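Local coordinates for monosaccharide ABC transporter substrate-binding protein, CUT2 family (Bradyrhizobium sp., PDB 4YHS) that probably captures a sugar or a related small solute in the periplasm and delivers it to the membrane permease of an ABC importer, at residues 277-280 against 281-284; 295-299 against 300-304. One frame throughout, in Å; residues are numbered along the deposited sequence.

Interaction 1. Residues 277-280 against 281-284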
loop_
_atom_site.group_PDB
_atom_site.type_symbol
_atom_site.label_atom_id
_atom_site.label_comp_id
_atom_site.label_asym_id
_atom_site.label_seq_id
_atom_site.Cartn_x
_atom_site.Cartn_y
_atom_site.Cartn_z
ATOM N N TYR A 277 3.665 -5.875 4.754
ATOM C CA TYR A 277 3.704 -4.715 3.855
ATOM C C TYR A 277 5.166 -4.246 3.653
ATOM O O TYR A 277 6.105 -4.743 4.302
ATOM C CB TYR A 277 2.764 -3.584 4.371
ATOM C CG TYR A 277 3.103 -2.921 5.684
ATOM C CD1 TYR A 277 3.919 -1.783 5.724
ATOM C CD2 TYR A 277 2.575 -3.385 6.878
ATOM C CE1 TYR A 277 4.221 -1.165 6.906
ATOM C CE2 TYR A 277 2.892 -2.778 8.080
ATOM C CZ TYR A 277 3.699 -1.664 8.092
ATOM O OH TYR A 277 4.020 -1.060 9.283
HETATM N N MSE A 278 5.367 -3.332 2.698
HETATM C CA MSE A 278 6.710 -3.005 2.212
HETATM C C MSE A 278 7.192 -1.634 2.663
HETATM O O MSE A 278 6.420 -0.666 2.632
HETATM C CB MSE A 278 6.721 -3.055 0.677
HETATM C CG MSE A 278 8.061 -2.771 0.047
HETATM SE SE MSE A 278 9.417 -4.136 0.522
HETATM C CE MSE A 278 8.571 -5.719 -0.240
ATOM N N THR A 279 8.463 -1.579 3.068
ATOM C CA THR A 279 9.153 -0.339 3.484
ATOM C C THR A 279 10.584 -0.429 2.988
ATOM O O THR A 279 11.037 -1.522 2.664
ATOM C CB THR A 279 9.217 -0.158 4.977
ATOM O OG1 THR A 279 9.997 -1.217 5.527
ATOM C CG2 THR A 279 7.823 -0.132 5.616
ATOM N N PRO A 280 11.309 0.700 2.949
ATOM C CA PRO A 280 12.721 0.578 2.565
ATOM C C PRO A 280 13.529 -0.352 3.494
ATOM O O PRO A 280 14.392 -1.087 2.997
ATOM C CB PRO A 280 13.221 2.029 2.628
ATOM C CG PRO A 280 12.008 2.835 2.285
ATOM C CD PRO A 280 10.880 2.107 3.002
ATOM N N GLY A 281 13.257 -0.322 4.791
ATOM C CA GLY A 281 13.958 -1.168 5.748
ATOM C C GLY A 281 13.690 -2.648 5.489
ATOM O O GLY A 281 14.590 -3.479 5.533
ATOM N N VAL A 282 12.441 -2.987 5.188
ATOM C CA VAL A 282 12.113 -4.367 4.850
ATOM C C VAL A 282 12.790 -4.788 3.530
ATOM O O VAL A 282 13.371 -5.871 3.426
ATOM C CB VAL A 282 10.601 -4.566 4.758
ATOM C CG1 VAL A 282 10.235 -5.967 4.155
ATOM C CG2 VAL A 282 9.973 -4.395 6.141
ATOM N N TYR A 283 12.786 -3.895 2.551
ATOM C CA TYR A 283 13.421 -4.137 1.249
ATOM C C TYR A 283 14.911 -4.440 1.440
ATOM O O TYR A 283 15.435 -5.414 0.902
ATOM C CB TYR A 283 13.182 -2.909 0.352
ATOM C CG TYR A 283 13.603 -3.038 -1.099
ATOM C CD1 TYR A 283 12.742 -3.556 -2.057
ATOM C CD2 TYR A 283 14.843 -2.617 -1.510
ATOM C CE1 TYR A 283 13.141 -3.658 -3.398
ATOM C CE2 TYR A 283 15.231 -2.707 -2.826
ATOM C CZ TYR A 283 14.372 -3.207 -3.764
ATOM O OH TYR A 283 14.806 -3.310 -5.068
ATOM N N GLU A 284 15.599 -3.611 2.214
ATOM C CA GLU A 284 17.027 -3.794 2.389
ATOM C C GLU A 284 17.278 -5.118 3.111
ATOM O O GLU A 284 18.207 -5.856 2.787
ATOM C CB GLU A 284 17.630 -2.621 3.161
ATOM C CG GLU A 284 19.084 -2.791 3.519
ATOM C CD GLU A 284 20.031 -2.819 2.295
ATOM O OE1 GLU A 284 19.616 -2.485 1.166
ATOM O OE2 GLU A 284 21.208 -3.190 2.471
#
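A threonine N-cap opens helix 280-287: T279 OG1 accepts a nearly straight hydrogen bond from V282 N (3.0 Å, N-H...O angle 165°). With chi1 at 64°, the hydroxyl oxygen of T279 is folded in over its own backbone, which turns it toward the first turn of the helix. OG1 also lies 3.2 Å from V282 CG2, and the two side chains cross at about a right angle. E256 OE1 is hydrogen-bonded to the same hydroxyl, so OG1 is gripped both by the helix it caps and by a carboxylate of helix 252-264. Backbone bonds continue the turn: Y283 N reaches T279 O at 3.0 Å, and E284 N reaches P280 O at 2.9 Å. P280 is the first residue of the helix, where a proline ring fits without costing an amide bond. In the alternating beta-alpha architecture of the periplasmic binding proteins, this is the connection from strand 272-275, an outermost strand of a four-stranded parallel sheet, into the helix that follows. The selenomethionine M278 closes the apolar side of the turn. Its CG points opposite the backbone N (chi1 -178°), and the bends at chi2 and chi3 bring SE back to 4.0 Å from Y283 CB and 4.1 Å from V282 CG1. SE approaches the rim of the Y283 ring, close to the ring plane. A294 of strand 293-296 touches both M278 and V282, while the Y283 ring leads off toward I335, Q340 and L344. The CB of Y277 points away from the helix, and the nearest atoms of its side chain and a bound bis-tris are about 3 Å apart; that molecule probably comes from the crystallisation liquor but may mark the solute pocket.

Interaction 2. Residues 295-299 against 300-304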
loop_
_atom_site.group_PDB
_atom_site.type_symbol
_atom_site.label_atom_id
_atom_site.label_comp_id
_atom_site.label_asym_id
_atom_site.label_seq_id
_atom_site.Cartn_x
_atom_site.Cartn_y
_atom_site.Cartn_z
ATOM N N PRO A 295 4.874 -8.665 1.060
ATOM C CA PRO A 295 4.124 -8.275 -0.143
ATOM C C PRO A 295 4.387 -6.824 -0.522
ATOM O O PRO A 295 4.681 -5.997 0.349
ATOM C CB PRO A 295 2.675 -8.445 0.270
ATOM C CG PRO A 295 2.667 -8.153 1.720
ATOM C CD PRO A 295 3.993 -8.726 2.249
ATOM N N ALA A 296 4.256 -6.523 -1.808
ATOM C CA ALA A 296 4.334 -5.143 -2.259
ATOM C C ALA A 296 2.999 -4.760 -2.860
ATOM O O ALA A 296 2.447 -5.523 -3.651
ATOM C CB ALA A 296 5.445 -4.973 -3.259
ATOM N N ASP A 297 2.508 -3.582 -2.509
ATOM C CA ASP A 297 1.253 -3.061 -3.109
ATOM C C ASP A 297 1.524 -2.105 -4.255
ATOM O O ASP A 297 0.589 -1.538 -4.839
ATOM C CB ASP A 297 0.353 -2.384 -2.066
ATOM C CG ASP A 297 0.859 -1.022 -1.596
ATOM O OD1 ASP A 297 2.040 -0.707 -1.773
ATOM O OD2 ASP A 297 0.057 -0.298 -0.990
ATOM N N SER A 298 2.788 -2.006 -4.629
ATOM C CA SER A 298 3.178 -1.139 -5.747
ATOM C C SER A 298 2.550 0.256 -5.570
ATOM O O SER A 298 1.814 0.749 -6.447
ATOM C CB SER A 298 2.744 -1.741 -7.098
ATOM O OG SER A 298 3.422 -2.941 -7.386
HETATM N N MSE A 299 2.800 0.888 -4.426
HETATM C CA MSE A 299 2.149 2.179 -4.140
HETATM C C MSE A 299 2.534 3.274 -5.123
HETATM O O MSE A 299 1.756 4.197 -5.371
HETATM C CB MSE A 299 2.444 2.641 -2.701
HETATM C CG MSE A 299 3.675 3.490 -2.435
HETATM SE SE MSE A 299 5.354 2.499 -2.649
HETATM C CE MSE A 299 5.445 1.485 -0.949
ATOM N N VAL A 300 3.714 3.170 -5.706
ATOM C CA VAL A 300 4.091 4.094 -6.778
ATOM C C VAL A 300 3.083 4.031 -7.948
ATOM O O VAL A 300 2.597 5.068 -8.447
ATOM C CB VAL A 300 5.504 3.789 -7.326
ATOM C CG1 VAL A 300 5.834 4.702 -8.461
ATOM C CG2 VAL A 300 6.576 3.908 -6.256
ATOM N N ILE A 301 2.782 2.808 -8.357
ATOM C CA ILE A 301 1.835 2.529 -9.423
ATOM C C ILE A 301 0.394 2.947 -9.051
ATOM O O ILE A 301 -0.360 3.372 -9.924
ATOM C CB ILE A 301 1.860 1.024 -9.815
ATOM C CG1 ILE A 301 3.297 0.543 -10.175
ATOM C CG2 ILE A 301 0.927 0.784 -10.984
ATOM C CD1 ILE A 301 4.026 1.367 -11.257
ATOM N N GLN A 302 0.000 2.831 -7.770
ATOM C CA GLN A 302 -1.268 3.408 -7.329
ATOM C C GLN A 302 -1.308 4.901 -7.648
ATOM O O GLN A 302 -2.317 5.389 -8.173
ATOM C CB GLN A 302 -1.491 3.159 -5.847
ATOM C CG GLN A 302 -1.798 1.698 -5.562
ATOM C CD GLN A 302 -1.911 1.411 -4.089
ATOM O OE1 GLN A 302 -2.675 2.067 -3.373
ATOM N NE2 GLN A 302 -1.130 0.440 -3.608
ATOM N N GLY A 303 -0.213 5.608 -7.393
ATOM C CA GLY A 303 -0.100 7.002 -7.778
ATOM C C GLY A 303 -0.213 7.226 -9.281
ATOM O O GLY A 303 -1.002 8.075 -9.730
ATOM N N ARG A 304 0.562 6.488 -10.065
ATOM C CA ARG A 304 0.464 6.597 -11.536
ATOM C C ARG A 304 -0.956 6.331 -12.087
ATOM O O ARG A 304 -1.409 7.045 -12.963
ATOM C CB ARG A 304 1.423 5.615 -12.226
ATOM C CG ARG A 304 2.911 5.771 -11.919
ATOM C CD ARG A 304 3.722 4.914 -12.878
ATOM N NE ARG A 304 5.193 5.030 -12.704
ATOM C CZ ARG A 304 5.962 5.869 -13.398
ATOM N NH1 ARG A 304 5.418 6.704 -14.293
ATOM N NH2 ARG A 304 7.295 5.875 -13.226
#
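The side-chain amide of Q302 reaches back past the start of its own helix to D297, where NE2 donates to the backbone oxygen D297 O at 2.9 Å and, more weakly, to the carboxylate oxygen D297 OD2 at 3.0 Å. D297 O lies close to the amide plane of Q302, yet NE2 stands well above the plane of that carbonyl, 50° out of it. The carboxylate and amide planes are nearly perpendicular, 86° apart. Beyond its CG the Q302 chain runs extended (chi2 175°), which gives it the length to carry NE2 to D297. Backbone hydrogen bonds hold the first turn: Q302 N meets S298 O at 3.1 Å, and G303 N meets M299 O at 3.2 Å. These belong to the passage from strand 293-296 into helix 299-314, where the chain leaves the lobe of the four-stranded parallel sheet for the other lobe, consistent with one of the hinge crossovers of the bilobed periplasmic binding protein fold. S298 occupies the N-cap position without making a side-chain cap; its hydroxyl is hydrogen-bonded to Y29 OH instead, while its CB packs 3.9 Å from I301 CG1. The selenomethionine M299 curls round to bring SE to 4.1 Å from V300 CG2. Further out, Y72 OH is hydrogen-bonded to D297 OD2, so this buried oxygen has a tyrosine partner besides the weak amide bond. M299 rests on Y72 and V76 of helix 71-87, and V148, V162 and P325 pack on the Q302 side chain.

Both contacts are helix starts in one continuous run of chain, helix 280-287 leading to strand 293-296 and then helix 299-314. Interaction 1 is partly buried, with P280 exposed, whereas every touching residue of interaction 2 is buried nearer the middle of the molecule. Their chemistry differs too: a threonine caps its helix directly in 277-284, while in 295-304 the N-cap serine bonds elsewhere and a glutamine amide ties the preceding loop to the helix. The two meet where M278 CB lies 3.6 Å from P295 O. The side chains of Y277 and D297 both approach the bound bis-tris, that of D297 to about 5 Å.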